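Local coordinates for Lactamase_B domain-containing protein (Bacillus lehensis G1, PDB 7EV5) that probably works as a two-zinc hydrolase of the metallo-beta-lactamase superfamily, with dual activity linking B3 metallo-beta-lactamases and glyoxalase II, at residues Asp20-Val25 with Lys41-Thr46; Phe27-Asp32 with Gly61-Val66; Leu76-Arg81 with Leu109-Lys114; Phe153-Gly158 with Gly198-His203. One frame throughout, in Å; residues are numbered along the deposited sequence.

Interaction 1: residues Asp20-Val25 with Lys41-Thr46; sequences DDKEAV and KREQLT
Lys22 reaches over from the turn ahead of one strand to the C-terminal end of a helix, where it takes up the carbonyl of Glu43. Its CB lies 3.6 Å from Gln44 O and also touches Leu45 CD2. The bend at chi2 (-128°) lays CD and CE beside Glu43 O, with CD 3.3 Å from that oxygen, and a second bend at chi4 sets NZ to donate to it, the Lys22 NZ to Glu43 O distance being 3.0 Å. The ammonium lies in the plane of that carbonyl. Glu43 OE1 is 4.4 Å from Lys22 NZ, beyond a salt bridge, though its charge and the helix end would both be expected to favour a cation here. Gln44 takes positive phi and closes the helix with a Schellman motif.

Beyond it the backbones join as a parallel pair. Thr46 N donates nearly straight to Lys22 O (2.9 Å, 169° at the hydrogen), while Ala24 N reaches Thr46 O from above its carbonyl plane. Leu45 CD2 packs 3.7 Å from Lys22 CA.

The contact thus lies where helix 33-42 hands over to strand 46-51, which runs parallel to strand 23-27 in a beta-alpha-beta unit; on the other side of strand 23-27 comes strand 12-18, where Val16 meets Ala24 and Tyr18 meets Leu45.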
loop_
_atom_site.group_PDB
_atom_site.type_symbol
_atom_site.label_atom_id
_atom_site.label_comp_id
_atom_site.label_asym_id
_atom_site.label_seq_id
_atom_site.Cartn_x
_atom_site.Cartn_y
_atom_site.Cartn_z
ATOM N N ASP A 20 5.082 6.084 -19.880
ATOM C CA ASP A 20 5.094 7.156 -20.871
ATOM C C ASP A 20 3.800 7.226 -21.672
ATOM O O ASP A 20 3.469 8.299 -22.191
ATOM C CB ASP A 20 6.313 7.034 -21.787
ATOM C CG ASP A 20 7.611 7.372 -21.076
ATOM O OD1 ASP A 20 7.554 7.891 -19.941
ATOM O OD2 ASP A 20 8.690 7.130 -21.654
ATOM N N ASP A 21 3.058 6.123 -21.767
ATOM C CA ASP A 21 1.749 6.091 -22.412
ATOM C C ASP A 21 0.636 6.656 -21.536
ATOM O O ASP A 21 -0.537 6.540 -21.911
ATOM C CB ASP A 21 1.384 4.662 -22.832
ATOM C CG ASP A 21 2.253 4.141 -23.960
ATOM O OD1 ASP A 21 2.324 2.904 -24.133
ATOM O OD2 ASP A 21 2.858 4.966 -24.672
ATOM N N LYS A 22 0.980 7.238 -20.385
ATOM C CA LYS A 22 0.043 7.881 -19.465
ATOM C C LYS A 22 -0.959 6.912 -18.839
ATOM O O LYS A 22 -2.043 7.322 -18.412
ATOM C CB LYS A 22 -0.635 9.118 -20.070
ATOM C CG LYS A 22 0.333 10.270 -20.317
ATOM C CD LYS A 22 -0.172 11.560 -19.683
ATOM C CE LYS A 22 0.896 12.642 -19.685
ATOM N NZ LYS A 22 0.994 13.335 -18.364
ATOM N N GLU A 23 -0.611 5.636 -18.761
ATOM C CA GLU A 23 -1.372 4.674 -17.982
ATOM C C GLU A 23 -0.818 4.642 -16.569
ATOM O O GLU A 23 0.341 4.990 -16.328
ATOM C CB GLU A 23 -1.256 3.288 -18.599
ATOM C CG GLU A 23 -1.797 3.215 -20.010
ATOM C CD GLU A 23 -1.378 1.942 -20.718
ATOM O OE1 GLU A 23 -0.206 1.528 -20.578
ATOM O OE2 GLU A 23 -2.233 1.349 -21.409
ATOM N N ALA A 24 -1.655 4.219 -15.623
ATOM C CA ALA A 24 -1.260 4.368 -14.232
ATOM C C ALA A 24 -1.801 3.243 -13.360
ATOM O O ALA A 24 -2.842 2.645 -13.646
ATOM C CB ALA A 24 -1.740 5.704 -13.670
ATOM N N VAL A 25 -1.087 3.006 -12.262
ATOM C CA VAL A 25 -1.490 2.093 -11.194
ATOM C C VAL A 25 -1.553 2.908 -9.907
ATOM O O VAL A 25 -0.627 3.669 -9.607
ATOM C CB VAL A 25 -0.495 0.920 -11.062
ATOM C CG1 VAL A 25 -0.931 -0.062 -9.976
ATOM C CG2 VAL A 25 -0.374 0.186 -12.387
ATOM N N LYS A 41 -6.897 13.405 -13.410
ATOM C CA LYS A 41 -7.552 13.963 -14.591
ATOM C C LYS A 41 -6.775 15.141 -15.165
ATOM O O LYS A 41 -6.660 15.271 -16.390
ATOM C CB LYS A 41 -8.990 14.348 -14.258
ATOM C CG LYS A 41 -9.848 13.141 -13.939
ATOM C CD LYS A 41 -11.323 13.462 -13.941
ATOM C CE LYS A 41 -12.151 12.187 -13.987
ATOM N NZ LYS A 41 -12.112 11.528 -15.322
ATOM N N ARG A 42 -6.235 16.012 -14.309
ATOM C CA ARG A 42 -5.423 17.117 -14.813
ATOM C C ARG A 42 -4.213 16.603 -15.581
ATOM O O ARG A 42 -3.806 17.194 -16.589
ATOM C CB ARG A 42 -4.977 18.020 -13.662
ATOM C CG ARG A 42 -6.096 18.853 -13.068
ATOM C CD ARG A 42 -5.585 19.937 -12.137
ATOM N NE ARG A 42 -4.707 19.427 -11.085
ATOM C CZ ARG A 42 -5.128 18.978 -9.904
ATOM N NH1 ARG A 42 -6.424 18.962 -9.611
ATOM N NH2 ARG A 42 -4.245 18.546 -9.012
ATOM N N GLU A 43 -3.619 15.507 -15.113
ATOM C CA GLU A 43 -2.447 14.912 -15.741
ATOM C C GLU A 43 -2.806 14.006 -16.907
ATOM O O GLU A 43 -1.900 13.460 -17.544
ATOM C CB GLU A 43 -1.629 14.140 -14.702
ATOM C CG GLU A 43 -1.105 15.012 -13.579
ATOM C CD GLU A 43 -0.263 16.162 -14.087
ATOM O OE1 GLU A 43 0.681 15.911 -14.861
ATOM O OE2 GLU A 43 -0.550 17.316 -13.709
ATOM N N GLN A 44 -4.096 13.840 -17.190
ATOM C CA GLN A 44 -4.560 13.007 -18.296
ATOM C C GLN A 44 -4.033 11.577 -18.177
ATOM O O GLN A 44 -3.656 10.947 -19.166
ATOM C CB GLN A 44 -4.237 13.645 -19.653
ATOM C CG GLN A 44 -4.621 15.127 -19.705
ATOM C CD GLN A 44 -4.658 15.695 -21.116
ATOM O OE1 GLN A 44 -5.292 15.137 -22.011
ATOM N NE2 GLN A 44 -3.983 16.818 -21.313
ATOM N N LEU A 45 -3.992 11.070 -16.943
ATOM C CA LEU A 45 -3.567 9.702 -16.678
ATOM C C LEU A 45 -4.782 8.784 -16.653
ATOM O O LEU A 45 -5.841 9.147 -16.134
ATOM C CB LEU A 45 -2.837 9.628 -15.333
ATOM C CG LEU A 45 -1.437 10.252 -15.297
ATOM C CD1 LEU A 45 -0.915 10.438 -13.872
ATOM C CD2 LEU A 45 -0.446 9.430 -16.118
ATOM N N THR A 46 -4.622 7.590 -17.219
ATOM C CA THR A 46 -5.682 6.587 -17.223
ATOM C C THR A 46 -5.326 5.485 -16.238
ATOM O O THR A 46 -4.474 4.635 -16.540
ATOM C CB THR A 46 -5.841 6.011 -18.632
ATOM O OG1 THR A 46 -6.292 7.051 -19.512
ATOM C CG2 THR A 46 -6.851 4.879 -18.649
#

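Interaction 2: residues Phe27-Asp32 with Gly61-Val66; sequences FDPGGD and GAVDAV
The carbonyl of Pro29 is the flat group that Ala62 meets, and it is gripped from outside its plane. Ala62 N donates to Pro29 O over 2.9 Å, standing 37° above the carbonyl plane, and the methyl of the same residue crowds in, with Ala62 CB 3.3 Å from Pro29 O. Gly61 N adds a weak, strongly bent bond to Gly30 O. The lack of a side chain on Gly61, where a CB would run into Gly30 O, lets the CA atoms of Gly30 and Gly61 come to 4.4 Å. Gly31 N, in contrast, is buried by the contact without a partner in the model.

The puckered ring of Pro29 meets the other segment through its carbons in turn: CB is 4.0 Å from Ala62 CB, CG is 3.8 Å from Val63 CG2, and CD lies a little farther from that same methyl. The Pro29 and Val63 side chains meet at a slant. With Val63 CG1 anti to the backbone N (chi1 166°), CG2 is the branch left beside that N and facing the proline. Val66 CG2, one turn later, completes the apolar patch at 4.3 Å from Pro29 CB.

This joint fastens the loop after strand 23-27 to the start of helix 63-70, close beyond the zinc ligands Asp58 and His59; Asp28 OD2 also bonds to His59 ND1, placing the loop in the second shell. Asp32 takes the N-cap position of helix 33-42, whose Leu36 covers Pro29 and whose Ala33 touches Ala62, while Ile50 of strand 46-51 lies against Pro29 and Val66.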
loop_
_atom_site.group_PDB
_atom_site.type_symbol
_atom_site.label_atom_id
_atom_site.label_comp_id
_atom_site.label_asym_id
_atom_site.label_seq_id
_atom_site.Cartn_x
_atom_site.Cartn_y
_atom_site.Cartn_z
ATOM N N PHE A 27 -1.917 3.027 -5.757
ATOM C CA PHE A 27 -1.733 2.290 -4.509
ATOM C C PHE A 27 -2.351 3.070 -3.365
ATOM O O PHE A 27 -2.121 4.276 -3.242
ATOM C CB PHE A 27 -0.247 2.100 -4.201
ATOM C CG PHE A 27 0.474 1.283 -5.218
ATOM C CD1 PHE A 27 0.631 -0.080 -5.052
ATOM C CD2 PHE A 27 0.971 1.874 -6.364
ATOM C CE1 PHE A 27 1.288 -0.832 -6.006
ATOM C CE2 PHE A 27 1.619 1.125 -7.328
ATOM C CZ PHE A 27 1.784 -0.226 -7.143
ATOM N N ASP A 28 -3.115 2.378 -2.527
ATOM C CA ASP A 28 -3.563 2.899 -1.241
ATOM C C ASP A 28 -4.188 4.295 -1.281
ATOM O O ASP A 28 -3.684 5.222 -0.635
ATOM C CB ASP A 28 -2.425 2.867 -0.225
ATOM C CG ASP A 28 -1.963 1.466 0.117
ATOM O OD1 ASP A 28 -2.469 0.485 -0.462
ATOM O OD2 ASP A 28 -1.066 1.336 0.983
ATOM N N PRO A 29 -5.276 4.485 -2.032
ATOM C CA PRO A 29 -5.990 5.770 -2.007
ATOM C C PRO A 29 -6.797 5.930 -0.725
ATOM O O PRO A 29 -7.919 5.423 -0.620
ATOM C CB PRO A 29 -6.885 5.680 -3.248
ATOM C CG PRO A 29 -7.201 4.225 -3.385
ATOM C CD PRO A 29 -5.997 3.471 -2.823
ATOM N N GLY A 30 -6.217 6.623 0.255
ATOM C CA GLY A 30 -6.683 6.523 1.623
ATOM C C GLY A 30 -7.674 7.570 2.087
ATOM O O GLY A 30 -8.391 7.348 3.062
ATOM N N GLY A 31 -7.710 8.708 1.403
ATOM C CA GLY A 31 -8.563 9.815 1.799
ATOM C C GLY A 31 -8.513 10.863 0.715
ATOM O O GLY A 31 -7.890 10.669 -0.331
ATOM N N ASP A 32 -9.196 11.979 0.976
ATOM C CA ASP A 32 -9.197 13.141 0.082
ATOM C C ASP A 32 -9.316 12.711 -1.382
ATOM O O ASP A 32 -8.497 13.061 -2.237
ATOM C CB ASP A 32 -7.964 14.007 0.329
ATOM C CG ASP A 32 -8.121 15.421 -0.174
ATOM O OD1 ASP A 32 -9.151 15.740 -0.808
ATOM O OD2 ASP A 32 -7.197 16.218 0.069
ATOM N N GLY A 61 -9.888 4.971 2.284
ATOM C CA GLY A 61 -11.012 5.896 2.363
ATOM C C GLY A 61 -11.458 6.462 1.031
ATOM O O GLY A 61 -12.619 6.848 0.882
ATOM N N ALA A 62 -10.561 6.512 0.047
ATOM C CA ALA A 62 -10.891 7.008 -1.285
ATOM C C ALA A 62 -11.151 5.894 -2.299
ATOM O O ALA A 62 -11.358 6.186 -3.480
ATOM C CB ALA A 62 -9.784 7.934 -1.784
ATOM N N VAL A 63 -11.165 4.629 -1.864
ATOM C CA VAL A 63 -11.321 3.518 -2.807
ATOM C C VAL A 63 -12.642 3.617 -3.572
ATOM O O VAL A 63 -12.663 3.498 -4.800
ATOM C CB VAL A 63 -11.156 2.169 -2.083
ATOM C CG1 VAL A 63 -11.647 1.022 -2.951
ATOM C CG2 VAL A 63 -9.699 1.943 -1.718
ATOM N N ASP A 64 -13.756 3.831 -2.862
ATOM C CA ASP A 64 -15.069 3.901 -3.510
ATOM C C ASP A 64 -15.062 4.925 -4.641
ATOM O O ASP A 64 -15.428 4.622 -5.785
ATOM C CB ASP A 64 -16.124 4.328 -2.482
ATOM C CG ASP A 64 -16.658 3.178 -1.631
ATOM O OD1 ASP A 64 -16.640 2.008 -2.076
ATOM O OD2 ASP A 64 -17.121 3.462 -0.499
ATOM N N ALA A 65 -14.651 6.151 -4.331
ATOM C CA ALA A 65 -14.726 7.226 -5.314
ATOM C C ALA A 65 -13.796 6.963 -6.488
ATOM O O ALA A 65 -14.172 7.169 -7.644
ATOM C CB ALA A 65 -14.406 8.564 -4.653
ATOM N N VAL A 66 -12.580 6.497 -6.219
ATOM C CA VAL A 66 -11.643 6.220 -7.300
ATOM C C VAL A 66 -12.139 5.050 -8.149
ATOM O O VAL A 66 -12.145 5.115 -9.386
ATOM C CB VAL A 66 -10.229 5.982 -6.733
ATOM C CG1 VAL A 66 -9.295 5.549 -7.827
ATOM C CG2 VAL A 66 -9.701 7.255 -6.080
#

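Interaction 3: residues Leu76-Arg81 with Leu109-Lys114; sequences LHTKER and LLTNEK
Leu76 and His77 pair with Leu109 and Leu110 as parallel strands, and the CA atoms of His77 and Leu110 come within 4.3 Å of each other. Leu76 O accepts from Leu110 N, which sits above the carbonyl plane, and Thr78 N returns the bond to Leu110 O at 2.8 Å and 170°. Leu109 CA and His77 CA add weaker C-H contacts to the oxygens of Leu76 and Leu110. Straight after this ladder the first segment curls into a short 3-10 turn and the second leaves the sheet.

The pairing closes the beta-alpha-beta unit of strand 74-77, helix 92-96 and strand 108-110, the last strand being the outermost on its side of the N-terminal sheet of this metallo-beta-lactamase fold. On the face bearing Leu76, the side chain comes near His54, a zinc ligand.

The imidazole of His77 is fixed from several directions. With CG anti to the backbone N (chi1 -163°), the ring is carried toward the second segment, with Leu110 O over the centre of one face, 3.5 Å from its plane. ND1 accepts from Lys79 N at 3.0 Å, tilted modestly from the ring plane. Because ND1 is an acceptor, the proton probably sits on NE2, which gives a weak bond to Thr111 O (3.1 Å). His127 stacks on this ring.

Methyls meet farther along: Thr78 CG2 is 3.7 Å from Thr111 CG2. Leu109 splits its branches against Arg81, CD2 lying 3.9 Å from Arg81 CB and CD1 4.0 Å from Arg81 CD, with the guanidinium leading away from the contact.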
loop_
_atom_site.group_PDB
_atom_site.type_symbol
_atom_site.label_atom_id
_atom_site.label_comp_id
_atom_site.label_asym_id
_atom_site.label_seq_id
_atom_site.Cartn_x
_atom_site.Cartn_y
_atom_site.Cartn_z
ATOM N N LEU A 76 -6.679 -6.868 -3.235
ATOM C CA LEU A 76 -6.443 -6.929 -1.798
ATOM C C LEU A 76 -6.193 -8.381 -1.411
ATOM O O LEU A 76 -6.774 -9.295 -2.006
ATOM C CB LEU A 76 -7.671 -6.396 -1.042
ATOM C CG LEU A 76 -7.661 -6.476 0.486
ATOM C CD1 LEU A 76 -6.576 -5.596 1.099
ATOM C CD2 LEU A 76 -9.023 -6.053 1.025
ATOM N N HIS A 77 -5.345 -8.593 -0.407
ATOM C CA HIS A 77 -5.102 -9.946 0.080
ATOM C C HIS A 77 -6.346 -10.524 0.751
ATOM O O HIS A 77 -7.038 -9.846 1.519
ATOM C CB HIS A 77 -3.931 -9.971 1.062
ATOM C CG HIS A 77 -3.386 -11.346 1.281
ATOM N ND1 HIS A 77 -3.980 -12.261 2.129
ATOM C CD2 HIS A 77 -2.341 -11.988 0.708
ATOM C CE1 HIS A 77 -3.298 -13.395 2.092
ATOM N NE2 HIS A 77 -2.307 -13.258 1.231
ATOM N N THR A 78 -6.608 -11.804 0.464
ATOM C CA THR A 78 -7.803 -12.476 0.975
ATOM C C THR A 78 -7.895 -12.442 2.498
ATOM O O THR A 78 -9.005 -12.458 3.050
ATOM C CB THR A 78 -7.857 -13.915 0.440
ATOM O OG1 THR A 78 -9.180 -14.438 0.619
ATOM C CG2 THR A 78 -6.852 -14.824 1.144
ATOM N N LYS A 79 -6.763 -12.381 3.203
ATOM C CA LYS A 79 -6.845 -12.391 4.657
ATOM C C LYS A 79 -7.530 -11.148 5.210
ATOM O O LYS A 79 -7.996 -11.176 6.355
ATOM C CB LYS A 79 -5.466 -12.578 5.277
ATOM C CG LYS A 79 -4.967 -14.013 5.222
ATOM C CD LYS A 79 -3.470 -14.072 5.491
ATOM C CE LYS A 79 -2.920 -15.482 5.339
ATOM N NZ LYS A 79 -3.758 -16.469 6.080
ATOM N N GLU A 80 -7.612 -10.068 4.429
ATOM C CA GLU A 80 -8.293 -8.849 4.852
ATOM C C GLU A 80 -9.542 -8.552 4.026
ATOM O O GLU A 80 -10.038 -7.425 4.047
ATOM C CB GLU A 80 -7.322 -7.663 4.850
ATOM C CG GLU A 80 -6.281 -7.783 5.960
ATOM C CD GLU A 80 -5.204 -6.717 5.892
ATOM O OE1 GLU A 80 -5.418 -5.677 5.246
ATOM O OE2 GLU A 80 -4.135 -6.927 6.489
ATOM N N ARG A 81 -10.083 -9.556 3.330
ATOM C CA ARG A 81 -11.208 -9.317 2.428
ATOM C C ARG A 81 -12.430 -8.750 3.141
ATOM O O ARG A 81 -13.185 -7.976 2.541
ATOM C CB ARG A 81 -11.563 -10.604 1.673
ATOM C CG ARG A 81 -12.149 -11.739 2.522
ATOM C CD ARG A 81 -12.534 -12.939 1.624
ATOM N NE ARG A 81 -12.888 -14.135 2.384
ATOM C CZ ARG A 81 -14.126 -14.488 2.713
ATOM N NH1 ARG A 81 -15.160 -13.726 2.369
ATOM N NH2 ARG A 81 -14.322 -15.604 3.405
ATOM N N LEU A 109 -8.689 -10.934 -5.331
ATOM C CA LEU A 109 -8.167 -11.315 -4.022
ATOM C C LEU A 109 -6.839 -12.044 -4.185
ATOM O O LEU A 109 -6.769 -13.077 -4.868
ATOM C CB LEU A 109 -9.152 -12.185 -3.247
ATOM C CG LEU A 109 -10.487 -11.531 -2.917
ATOM C CD1 LEU A 109 -11.418 -12.539 -2.245
ATOM C CD2 LEU A 109 -10.278 -10.323 -2.027
ATOM N N LEU A 110 -5.802 -11.512 -3.537
ATOM C CA LEU A 110 -4.464 -12.082 -3.561
ATOM C C LEU A 110 -4.305 -13.161 -2.495
ATOM O O LEU A 110 -4.936 -13.119 -1.431
ATOM C CB LEU A 110 -3.429 -10.977 -3.315
ATOM C CG LEU A 110 -3.391 -9.891 -4.393
ATOM C CD1 LEU A 110 -2.715 -8.633 -3.860
ATOM C CD2 LEU A 110 -2.713 -10.394 -5.651
ATOM N N THR A 111 -3.443 -14.136 -2.791
ATOM C CA THR A 111 -3.085 -15.181 -1.836
ATOM C C THR A 111 -1.578 -15.373 -1.807
ATOM O O THR A 111 -0.873 -14.701 -1.044
ATOM C CB THR A 111 -3.776 -16.507 -2.175
ATOM O OG1 THR A 111 -3.620 -16.805 -3.569
ATOM C CG2 THR A 111 -5.236 -16.432 -1.832
ATOM N N ASN A 112 -1.071 -16.257 -2.666
ATOM C CA ASN A 112 0.342 -16.613 -2.672
ATOM C C ASN A 112 1.014 -16.341 -4.009
ATOM O O ASN A 112 2.131 -16.821 -4.227
ATOM C CB ASN A 112 0.524 -18.088 -2.298
ATOM C CG ASN A 112 -0.161 -19.015 -3.271
ATOM O OD1 ASN A 112 -1.319 -18.808 -3.624
ATOM N ND2 ASN A 112 0.553 -20.043 -3.719
ATOM N N GLU A 113 0.358 -15.615 -4.911
ATOM C CA GLU A 113 0.988 -15.209 -6.165
ATOM C C GLU A 113 2.302 -14.500 -5.897
ATOM O O GLU A 113 2.391 -13.639 -5.019
ATOM C CB GLU A 113 0.079 -14.242 -6.921
ATOM C CG GLU A 113 -1.213 -14.836 -7.374
ATOM C CD GLU A 113 -2.319 -14.592 -6.382
ATOM O OE1 GLU A 113 -2.032 -14.094 -5.266
ATOM O OE2 GLU A 113 -3.475 -14.903 -6.727
ATOM N N LYS A 114 3.327 -14.868 -6.659
ATOM C CA LYS A 114 4.607 -14.186 -6.582
ATOM C C LYS A 114 4.768 -13.114 -7.644
ATOM O O LYS A 114 5.724 -12.339 -7.572
ATOM C CB LYS A 114 5.752 -15.194 -6.677
ATOM C CG LYS A 114 5.733 -16.217 -5.558
ATOM C CD LYS A 114 5.882 -15.554 -4.206
ATOM C CE LYS A 114 5.990 -16.591 -3.094
ATOM N NZ LYS A 114 4.646 -16.993 -2.602
#

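Interaction 4: residues Phe153-Gly158 with Gly198-His203; sequences FQQSIG and GQEMDH
Glu200 and Gln155 supply the hydrogen bond of this contact, a case of a helix-borne carboxylate holding a turn by its backbone. Gln155 N donates to Glu200 OE1 at 2.9 Å and 168°, a straight bond that nevertheless arrives 37° out of the carboxylate plane. The bend at chi2 of Glu200 (-46°) folds the chain so that the carboxylate turns toward the 153-158 turn. The same group is held from outside: OE2 by Thr195 OG1, OE1 by Asn204 ND2, which also bonds to Ser156 O. A buried carboxylate is thus provided with several donors that fix its rotation.

Among the non-bonded polar approaches, Phe153 O lies 3.3 Å from Glu200 OE1, two acceptors side by side, an unfavourable approach that the neighbouring N-H groups would be expected to offset. The Gln155 chain, bent at chi2, runs alongside the backbone of His203.

Van der Waals contacts are few. Glu200 OE2 rests 3.5 Å from Gln154 CA, and Glu200 CG adds a touch on Phe153 O.

Backbone bonding of Phe153 N to Ser156 O closes the turn between the short antiparallel strands 152-153 and 156-157. The Phe153 side chain starts out away from 198-203 and lies about 4 Å from the side chains of Asp150 and His191, measured between nearest atoms. The contact therefore ties the last helix of the chain to the hairpin beside the dinuclear zinc site of the metallo-beta-lactamase fold, where Asp150 bridges the two metals.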
loop_
_atom_site.group_PDB
_atom_site.type_symbol
_atom_site.label_atom_id
_atom_site.label_comp_id
_atom_site.label_asym_id
_atom_site.label_seq_id
_atom_site.Cartn_x
_atom_site.Cartn_y
_atom_site.Cartn_z
ATOM N N PHE A 153 9.388 1.914 7.421
ATOM C CA PHE A 153 9.378 3.340 7.145
ATOM C C PHE A 153 10.802 3.860 7.211
ATOM O O PHE A 153 11.730 3.155 7.614
ATOM C CB PHE A 153 8.554 4.094 8.194
ATOM C CG PHE A 153 7.152 3.575 8.369
ATOM C CD1 PHE A 153 6.238 3.616 7.321
ATOM C CD2 PHE A 153 6.730 3.076 9.595
ATOM C CE1 PHE A 153 4.929 3.154 7.497
ATOM C CE2 PHE A 153 5.428 2.613 9.775
ATOM C CZ PHE A 153 4.523 2.646 8.721
ATOM N N GLN A 154 10.975 5.114 6.810
ATOM C CA GLN A 154 12.236 5.797 7.054
ATOM C C GLN A 154 12.398 5.977 8.557
ATOM O O GLN A 154 11.609 6.678 9.194
ATOM C CB GLN A 154 12.223 7.151 6.355
ATOM C CG GLN A 154 13.551 7.876 6.420
ATOM C CD GLN A 154 13.429 9.307 5.958
ATOM O OE1 GLN A 154 12.753 10.122 6.594
ATOM N NE2 GLN A 154 14.059 9.620 4.830
ATOM N N GLN A 155 13.392 5.302 9.136
ATOM C CA GLN A 155 13.760 5.395 10.552
ATOM C C GLN A 155 12.813 4.693 11.524
ATOM O O GLN A 155 13.002 4.817 12.741
ATOM C CB GLN A 155 14.006 6.840 11.017
ATOM C CG GLN A 155 15.277 7.463 10.476
ATOM C CD GLN A 155 16.514 6.791 11.031
ATOM O OE1 GLN A 155 17.278 6.168 10.295
ATOM N NE2 GLN A 155 16.712 6.906 12.337
ATOM N N SER A 156 11.814 3.955 11.052
ATOM C CA SER A 156 10.962 3.203 11.968
ATOM C C SER A 156 10.359 2.029 11.212
ATOM O O SER A 156 10.628 1.827 10.026
ATOM C CB SER A 156 9.878 4.070 12.627
ATOM O OG SER A 156 8.916 4.534 11.695
ATOM N N ILE A 157 9.554 1.242 11.924
ATOM C CA ILE A 157 8.866 0.095 11.347
ATOM C C ILE A 157 7.392 0.162 11.730
ATOM O O ILE A 157 6.980 0.941 12.592
ATOM C CB ILE A 157 9.498 -1.257 11.746
ATOM C CG1 ILE A 157 9.396 -1.489 13.256
ATOM C CG2 ILE A 157 10.949 -1.323 11.292
ATOM C CD1 ILE A 157 9.942 -2.845 13.681
ATOM N N GLY A 158 6.587 -0.663 11.065
ATOM C CA GLY A 158 5.158 -0.625 11.303
ATOM C C GLY A 158 4.783 -0.956 12.735
ATOM O O GLY A 158 5.400 -1.797 13.399
ATOM N N GLY A 198 18.911 0.141 1.228
ATOM C CA GLY A 198 20.254 0.284 1.771
ATOM C C GLY A 198 20.321 1.270 2.919
ATOM O O GLY A 198 20.982 1.018 3.927
ATOM N N GLN A 199 19.625 2.403 2.790
ATOM C CA GLN A 199 19.649 3.395 3.859
ATOM C C GLN A 199 19.049 2.849 5.149
ATOM O O GLN A 199 19.547 3.140 6.241
ATOM C CB GLN A 199 18.929 4.667 3.416
ATOM C CG GLN A 199 19.725 5.491 2.417
ATOM C CD GLN A 199 21.146 5.754 2.872
ATOM O OE1 GLN A 199 21.372 6.290 3.961
ATOM N NE2 GLN A 199 22.114 5.375 2.040
ATOM N N GLU A 200 17.974 2.062 5.051
ATOM C CA GLU A 200 17.364 1.538 6.268
ATOM C C GLU A 200 18.217 0.432 6.874
ATOM O O GLU A 200 18.337 0.331 8.100
ATOM C CB GLU A 200 15.933 1.067 6.000
ATOM C CG GLU A 200 14.978 2.205 5.631
ATOM C CD GLU A 200 15.111 3.406 6.546
ATOM O OE1 GLU A 200 14.985 3.237 7.774
ATOM O OE2 GLU A 200 15.331 4.527 6.034
ATOM N N MET A 201 18.816 -0.403 6.023
ATOM C CA MET A 201 19.731 -1.431 6.509
ATOM C C MET A 201 20.854 -0.817 7.336
ATOM O O MET A 201 21.270 -1.385 8.353
ATOM C CB MET A 201 20.297 -2.198 5.313
ATOM C CG MET A 201 21.184 -3.391 5.645
ATOM S SD MET A 201 21.641 -4.289 4.147
ATOM C CE MET A 201 20.160 -4.067 3.163
ATOM N N ASP A 202 21.351 0.342 6.920
ATOM C CA ASP A 202 22.480 0.970 7.585
ATOM C C ASP A 202 22.090 1.874 8.747
ATOM O O ASP A 202 22.923 2.105 9.631
ATOM C CB ASP A 202 23.298 1.776 6.572
ATOM C CG ASP A 202 23.930 0.902 5.508
ATOM O OD1 ASP A 202 23.981 -0.334 5.700
ATOM O OD2 ASP A 202 24.374 1.450 4.477
ATOM N N HIS A 203 20.861 2.392 8.781
ATOM C CA HIS A 203 20.553 3.441 9.747
ATOM C C HIS A 203 19.232 3.308 10.494
ATOM O O HIS A 203 19.008 4.095 11.418
ATOM C CB HIS A 203 20.619 4.828 9.086
ATOM C CG HIS A 203 21.818 5.024 8.209
ATOM N ND1 HIS A 203 23.110 4.869 8.667
ATOM C CD2 HIS A 203 21.921 5.362 6.902
ATOM C CE1 HIS A 203 23.956 5.101 7.679
ATOM N NE2 HIS A 203 23.260 5.404 6.597
#

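How the interactions relate
Burial falls off unevenly across the four contacts. Interaction 2 has no exposed residue among those that touch and relies on apolar side chains and backbone bonds; interactions 1 and 3 mix buried and exposed residues, and interaction 4 is a surface contact built round a single carboxylate. Interactions 1 and 3 reach the same sheet and both use parallel strand pairing, yet one adds a lysine at a helix end and the other a histidine ring. Interactions 1 and 2 adjoin in sequence, flanking helix 33-42, with centres about 17 Å apart. Interactions 2 and 4 lie on opposite sides of the chain's centre; interactions 2, 3 and 4 come near zinc ligands, whereas interaction 1 lies away.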